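Local structure of sigma-C capsid protein (Avian reovirus, 2VRS) at residues F85-R90 against F133-I138; Q81-R86 against A105-R110. The protein forms the homotrimeric fibre with which avian reovirus attaches to its host cell, and also induces apoptosis of that cell. One frame throughout, in Å; residues are numbered along the deposited sequence.

How the interactions relate
Strand 81-92 serves both contacts, pairing with strand 98-108 in interaction 2 and, on its other edge, with strand 128-134 and the turn after it in interaction 1; the two share Phe85 and Arg86, and their centres lie 15 Å apart. Interaction 2 is a buried, regular antiparallel ladder in which backbone bonds do most of the work while apolar and sulfur-bearing side chains pair across it, near the subunit interface. Interaction 1 mixes core and surface: aromatic and aliphatic groups enclose a tryptophan on the inside, while an arginine–aspartate salt bridge closes the outer side. Its two segments are touched by no other subunit.

Interaction 1: F85-R90 against F133-I138; sequences FRWMAR and FDLSDI
Trp87 points its CG anti to the backbone N (chi1 -155°), which lays the indole between Phe133 and Ile138. Ile138 CG1 lies 3.6 Å from the centroid of the five-membered ring of Trp87 in a CH-pi contact. On the opposite face Phe133 supplies its CB and a ring edge, a T-shaped pair with planes at 86°. The phenyl ring in turn receives Ala89 CB over one face, a methyl, with no further atoms, laid against the ring. Trp suits this apolar slot because its one polar atom has a partner: NE1 donates to Asp134 O (2.8 Å), from above the carbonyl plane. Asp137 N bonds the same oxygen from the other face, so indole and turn are fixed together.

On the outer side Arg90, extended from CG to NE, meets the Asp137 carboxylate side-on. NE binds OD2 (2.8 Å) and NH2 binds OD1 (3.1 Å), while Met88 CE lies over the guanidinium face. A water joins Asp134 N to Asp137 OD2 and Met88 O. The turn itself is held by Asp134 OD1, which accepts from Ser136 N in an Asx turn, and Met88 N bonds Asp137 O almost straight (179°).

Strand 98-108 flanks the other edge of strand 81-92, and Phe186 of strand 185-191 meets both Phe133 and Trp87 within the C-terminal domain.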
loop_
_atom_site.group_PDB
_atom_site.type_symbol
_atom_site.label_atom_id
_atom_site.label_comp_id
_atom_site.label_asym_id
_atom_site.label_seq_id
_atom_site.Cartn_x
_atom_site.Cartn_y
_atom_site.Cartn_z
ATOM N N PHE C 85 17.018 -3.491 -20.746
ATOM C CA PHE C 85 18.463 -3.725 -20.711
ATOM C C PHE C 85 18.820 -5.178 -21.017
ATOM O O PHE C 85 17.944 -6.042 -21.144
ATOM C CB PHE C 85 19.023 -3.261 -19.362
ATOM C CG PHE C 85 18.305 -3.851 -18.159
ATOM C CD1 PHE C 85 18.701 -5.084 -17.639
ATOM C CD2 PHE C 85 17.260 -3.158 -17.538
ATOM C CE1 PHE C 85 18.043 -5.623 -16.510
ATOM C CE2 PHE C 85 16.596 -3.687 -16.400
ATOM C CZ PHE C 85 16.987 -4.919 -15.902
ATOM N N ARG C 86 20.116 -5.453 -21.120
ATOM C CA ARG C 86 20.604 -6.808 -21.306
ATOM C C ARG C 86 21.257 -7.337 -20.030
ATOM O O ARG C 86 21.955 -6.601 -19.319
ATOM C CB ARG C 86 21.575 -6.840 -22.503
ATOM C CG ARG C 86 20.895 -6.397 -23.815
ATOM C CD ARG C 86 20.079 -7.532 -24.402
ATOM N NE ARG C 86 20.813 -8.283 -25.425
ATOM C CZ ARG C 86 21.673 -9.279 -25.189
ATOM N NH1 ARG C 86 21.945 -9.667 -23.945
ATOM N NH2 ARG C 86 22.270 -9.889 -26.210
ATOM N N TRP C 87 21.037 -8.612 -19.751
ATOM C CA TRP C 87 21.546 -9.187 -18.487
ATOM C C TRP C 87 22.189 -10.517 -18.794
ATOM O O TRP C 87 21.542 -11.404 -19.380
ATOM C CB TRP C 87 20.371 -9.417 -17.519
ATOM C CG TRP C 87 20.728 -9.422 -16.088
ATOM C CD1 TRP C 87 21.945 -9.720 -15.537
ATOM C CD2 TRP C 87 19.843 -9.130 -14.994
ATOM N NE1 TRP C 87 21.877 -9.627 -14.150
ATOM C CE2 TRP C 87 20.601 -9.244 -13.801
ATOM C CE3 TRP C 87 18.478 -8.751 -14.910
ATOM C CZ2 TRP C 87 20.046 -8.998 -12.531
ATOM C CZ3 TRP C 87 17.919 -8.510 -13.630
ATOM C CH2 TRP C 87 18.704 -8.618 -12.467
ATOM N N MET C 88 23.468 -10.669 -18.441
ATOM C CA MET C 88 24.103 -11.969 -18.649
ATOM C C MET C 88 23.819 -12.792 -17.413
ATOM O O MET C 88 24.257 -12.455 -16.307
ATOM C CB MET C 88 25.616 -11.840 -18.900
ATOM C CG MET C 88 26.231 -13.163 -19.370
ATOM S SD MET C 88 28.024 -13.160 -19.123
ATOM C CE MET C 88 28.186 -12.951 -17.334
ATOM N N ALA C 89 23.031 -13.843 -17.577
ATOM C CA ALA C 89 22.728 -14.697 -16.465
ATOM C C ALA C 89 23.768 -15.822 -16.417
ATOM O O ALA C 89 24.181 -16.346 -17.453
ATOM C CB ALA C 89 21.358 -15.315 -16.659
ATOM N N ARG C 90 24.102 -16.272 -15.212
ATOM C CA ARG C 90 25.166 -17.253 -15.076
ATOM C C ARG C 90 24.681 -18.587 -14.622
ATOM O O ARG C 90 24.104 -18.706 -13.545
ATOM C CB ARG C 90 26.208 -16.722 -14.083
ATOM C CG ARG C 90 26.905 -15.470 -14.608
ATOM C CD ARG C 90 27.811 -15.003 -13.475
ATOM N NE ARG C 90 28.533 -13.811 -13.823
ATOM C CZ ARG C 90 29.724 -13.807 -14.399
ATOM N NH1 ARG C 90 30.330 -14.954 -14.716
ATOM N NH2 ARG C 90 30.295 -12.642 -14.669
ATOM N N PHE C 133 21.381 -14.079 -11.406
ATOM C CA PHE C 133 21.106 -12.727 -11.938
ATOM C C PHE C 133 21.684 -11.728 -10.925
ATOM O O PHE C 133 21.054 -11.350 -9.964
ATOM C CB PHE C 133 19.590 -12.514 -12.085
ATOM C CG PHE C 133 19.001 -13.317 -13.199
ATOM C CD1 PHE C 133 18.946 -12.776 -14.480
ATOM C CD2 PHE C 133 18.575 -14.633 -12.965
ATOM C CE1 PHE C 133 18.417 -13.529 -15.548
ATOM C CE2 PHE C 133 18.060 -15.439 -14.051
ATOM C CZ PHE C 133 17.971 -14.873 -15.323
ATOM N N ASP C 134 22.909 -11.316 -11.185
ATOM C CA ASP C 134 23.636 -10.353 -10.342
ATOM C C ASP C 134 23.581 -9.018 -11.045
ATOM O O ASP C 134 23.862 -8.956 -12.247
ATOM C CB ASP C 134 25.089 -10.860 -10.324
ATOM C CG ASP C 134 26.034 -9.998 -9.507
ATOM O OD1 ASP C 134 25.773 -8.810 -9.243
ATOM O OD2 ASP C 134 27.107 -10.561 -9.165
ATOM N N LEU C 135 23.242 -7.948 -10.322
ATOM C CA LEU C 135 23.097 -6.599 -10.979
ATOM C C LEU C 135 24.371 -6.170 -11.705
ATOM O O LEU C 135 24.297 -5.423 -12.687
ATOM C CB LEU C 135 22.692 -5.524 -9.976
ATOM C CG LEU C 135 21.338 -5.645 -9.260
ATOM C CD1 LEU C 135 21.219 -4.408 -8.313
ATOM C CD2 LEU C 135 20.190 -5.717 -10.296
ATOM N N SER C 136 25.535 -6.651 -11.235
ATOM C CA SER C 136 26.822 -6.352 -11.896
ATOM C C SER C 136 26.981 -6.886 -13.307
ATOM O O SER C 136 27.823 -6.371 -14.050
ATOM C CB SER C 136 27.989 -6.846 -11.041
ATOM O OG SER C 136 28.061 -6.021 -9.898
ATOM N N ASP C 137 26.158 -7.874 -13.677
ATOM C CA ASP C 137 26.164 -8.487 -15.008
ATOM C C ASP C 137 25.192 -7.845 -16.035
ATOM O O ASP C 137 25.067 -8.317 -17.170
ATOM C CB ASP C 137 25.925 -9.996 -14.902
ATOM C CG ASP C 137 27.068 -10.705 -14.222
ATOM O OD1 ASP C 137 28.234 -10.345 -14.511
ATOM O OD2 ASP C 137 26.818 -11.610 -13.411
ATOM N N ILE C 138 24.531 -6.771 -15.637
ATOM C CA ILE C 138 23.667 -6.033 -16.545
ATOM C C ILE C 138 24.633 -5.241 -17.441
ATOM O O ILE C 138 25.570 -4.640 -16.921
ATOM C CB ILE C 138 22.709 -5.077 -15.807
ATOM C CG1 ILE C 138 21.570 -5.881 -15.125
ATOM C CG2 ILE C 138 22.063 -4.086 -16.830
ATOM C CD1 ILE C 138 20.742 -5.056 -14.097
HETATM O O HOH W 1 24.373 -12.498 -13.470
#

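Interaction 2: Q81-R86 against A105-R110; sequences QLMQFR and AHCHGR
Met83 and Ala105 form a hydrogen-bonded antiparallel pair whose side chains share a face of the sheet. The CB of Met83 lies 4.1 Å from Ala105 CB; alanine ends there and leaves the contact on this face to Met83 and Phe85. CG passes near Ala105 O. With CG beside the backbone N (chi1 -60°) and the chain extended beyond it, the side chain stands up from the sheet, its last two atoms beside the sulfur of Cys107, which projects from the same face. SD comes to 4.1 Å from Cys107 SG, and the terminal CE comes to 3.9 Å from that same sulfur. An unbranched, apolar thioether suits this place, since it can extend its sulfur and methyl alongside the weakly polar thiol. Phe85 adds an apolar neighbour farther along the strand, its CE2 touching Ala105 CB.

Leu82 and His106, on the other face, form the non-hydrogen-bonded pair between the two bonded ones. Leu82 CD1 rests 3.8 Å from His106 CB, the two side chains crossing at about a right angle. On this face Tyr177 of a second subunit packs on Leu82, and Ser158 of that same subunit on His106, so that the pair belongs to the trimer interface.

Four backbone bonds tie the hairpin strands. Cys107 N to Gln81 O (2.8 Å) runs nearly along the C=O axis and is answered by Gln81 N to Cys107 O; Met83 and Ala105 exchange the other two. His106 CA and Leu82 CA add weaker CA-H...O contacts to Gln81 O and Ala105 O.

The polar bonds between the segments are thus all main chain to main chain, made by Gln81, Met83, Ala105 and Cys107, whereas the His106 backbone bonds outward to Asp113. Side chains meet one another through carbon and sulfur atoms, consistent with a largely buried hairpin whose strands are joined by main-chain bonds, with no salt bridge between the two segments.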
loop_
_atom_site.group_PDB
_atom_site.type_symbol
_atom_site.label_atom_id
_atom_site.label_comp_id
_atom_site.label_asym_id
_atom_site.label_seq_id
_atom_site.Cartn_x
_atom_site.Cartn_y
_atom_site.Cartn_z
ATOM N N GLN C 81 7.938 3.184 -14.901
ATOM C CA GLN C 81 8.935 3.100 -15.953
ATOM C C GLN C 81 8.946 1.712 -16.538
ATOM O O GLN C 81 8.740 0.728 -15.833
ATOM C CB GLN C 81 10.356 3.264 -15.371
ATOM C CG GLN C 81 10.662 4.493 -14.621
ATOM C CD GLN C 81 12.020 4.356 -13.946
ATOM O OE1 GLN C 81 12.106 4.314 -12.718
ATOM N NE2 GLN C 81 13.072 4.243 -14.750
ATOM N N LEU C 82 9.274 1.645 -17.823
ATOM C CA LEU C 82 9.559 0.380 -18.449
ATOM C C LEU C 82 11.040 0.438 -18.842
ATOM O O LEU C 82 11.411 1.058 -19.855
ATOM C CB LEU C 82 8.661 0.132 -19.694
ATOM C CG LEU C 82 8.812 -1.293 -20.308
ATOM C CD1 LEU C 82 8.293 -2.431 -19.341
ATOM C CD2 LEU C 82 8.080 -1.413 -21.626
ATOM N N MET C 83 11.873 -0.217 -18.045
ATOM C CA MET C 83 13.313 -0.310 -18.305
ATOM C C MET C 83 13.636 -1.444 -19.258
ATOM O O MET C 83 13.066 -2.525 -19.174
ATOM C CB MET C 83 14.060 -0.553 -17.010
ATOM C CG MET C 83 13.889 0.505 -15.987
ATOM S SD MET C 83 14.813 -0.062 -14.542
ATOM C CE MET C 83 14.550 1.289 -13.458
ATOM N N GLN C 84 14.578 -1.207 -20.167
ATOM C CA GLN C 84 14.978 -2.234 -21.142
ATOM C C GLN C 84 16.512 -2.310 -21.075
ATOM O O GLN C 84 17.212 -1.292 -21.224
ATOM C CB GLN C 84 14.536 -1.847 -22.553
ATOM C CG GLN C 84 13.030 -1.672 -22.662
ATOM C CD GLN C 84 12.641 -1.156 -24.018
ATOM O OE1 GLN C 84 12.006 -0.112 -24.140
ATOM N NE2 GLN C 84 13.048 -1.873 -25.054
ATOM N N PHE C 85 17.018 -3.491 -20.746
ATOM C CA PHE C 85 18.463 -3.725 -20.711
ATOM C C PHE C 85 18.820 -5.178 -21.017
ATOM O O PHE C 85 17.944 -6.042 -21.144
ATOM C CB PHE C 85 19.023 -3.261 -19.362
ATOM C CG PHE C 85 18.305 -3.851 -18.159
ATOM C CD1 PHE C 85 18.701 -5.084 -17.639
ATOM C CD2 PHE C 85 17.260 -3.158 -17.538
ATOM C CE1 PHE C 85 18.043 -5.623 -16.510
ATOM C CE2 PHE C 85 16.596 -3.687 -16.400
ATOM C CZ PHE C 85 16.987 -4.919 -15.902
ATOM N N ARG C 86 20.116 -5.453 -21.120
ATOM C CA ARG C 86 20.604 -6.808 -21.306
ATOM C C ARG C 86 21.257 -7.337 -20.030
ATOM O O ARG C 86 21.955 -6.601 -19.319
ATOM C CB ARG C 86 21.575 -6.840 -22.503
ATOM C CG ARG C 86 20.895 -6.397 -23.815
ATOM C CD ARG C 86 20.079 -7.532 -24.402
ATOM N NE ARG C 86 20.813 -8.283 -25.425
ATOM C CZ ARG C 86 21.673 -9.279 -25.189
ATOM N NH1 ARG C 86 21.945 -9.667 -23.945
ATOM N NH2 ARG C 86 22.270 -9.889 -26.210
ATOM N N ALA C 105 11.879 -4.524 -17.499
ATOM C CA ALA C 105 11.518 -4.393 -16.102
ATOM C C ALA C 105 10.458 -3.304 -15.993
ATOM O O ALA C 105 10.703 -2.122 -16.285
ATOM C CB ALA C 105 12.819 -4.071 -15.238
ATOM N N HIS C 106 9.246 -3.717 -15.639
ATOM C CA HIS C 106 8.152 -2.771 -15.513
ATOM C C HIS C 106 8.037 -2.362 -14.066
ATOM O O HIS C 106 7.656 -3.177 -13.200
ATOM C CB HIS C 106 6.831 -3.403 -16.023
ATOM C CG HIS C 106 5.654 -2.475 -15.944
ATOM N ND1 HIS C 106 4.469 -2.827 -15.338
ATOM C CD2 HIS C 106 5.488 -1.205 -16.391
ATOM C CE1 HIS C 106 3.623 -1.813 -15.405
ATOM N NE2 HIS C 106 4.209 -0.823 -16.054
ATOM N N CYS C 107 8.359 -1.103 -13.794
ATOM C CA CYS C 107 8.451 -0.631 -12.399
ATOM C C CYS C 107 7.223 0.210 -12.161
ATOM O O CYS C 107 7.014 1.218 -12.822
ATOM C CB CYS C 107 9.722 0.193 -12.194
ATOM S SG CYS C 107 11.183 -0.638 -12.789
ATOM N N HIS C 108 6.380 -0.203 -11.236
ATOM C CA HIS C 108 5.147 0.551 -10.989
ATOM C C HIS C 108 4.947 0.561 -9.468
ATOM O O HIS C 108 4.759 -0.497 -8.858
ATOM C CB HIS C 108 3.943 -0.050 -11.765
ATOM C CG HIS C 108 3.727 -1.528 -11.537
ATOM N ND1 HIS C 108 2.614 -2.019 -10.892
ATOM C CD2 HIS C 108 4.483 -2.614 -11.866
ATOM C CE1 HIS C 108 2.702 -3.339 -10.799
ATOM N NE2 HIS C 108 3.818 -3.723 -11.397
ATOM N N GLY C 109 5.048 1.753 -8.864
ATOM C CA GLY C 109 5.054 1.831 -7.426
ATOM C C GLY C 109 6.312 1.102 -7.000
ATOM O O GLY C 109 7.348 1.145 -7.708
ATOM N N ARG C 110 6.200 0.362 -5.910
ATOM C CA ARG C 110 7.377 -0.383 -5.449
ATOM C C ARG C 110 7.352 -1.827 -5.948
ATOM O O ARG C 110 8.031 -2.681 -5.399
ATOM C CB ARG C 110 7.471 -0.343 -3.927
ATOM C CG ARG C 110 7.703 1.088 -3.460
ATOM C CD ARG C 110 8.214 1.190 -1.999
ATOM N NE ARG C 110 9.617 0.856 -2.017
ATOM C CZ ARG C 110 10.620 1.714 -2.211
ATOM N NH1 ARG C 110 10.421 3.032 -2.306
ATOM N NH2 ARG C 110 11.848 1.247 -2.249
#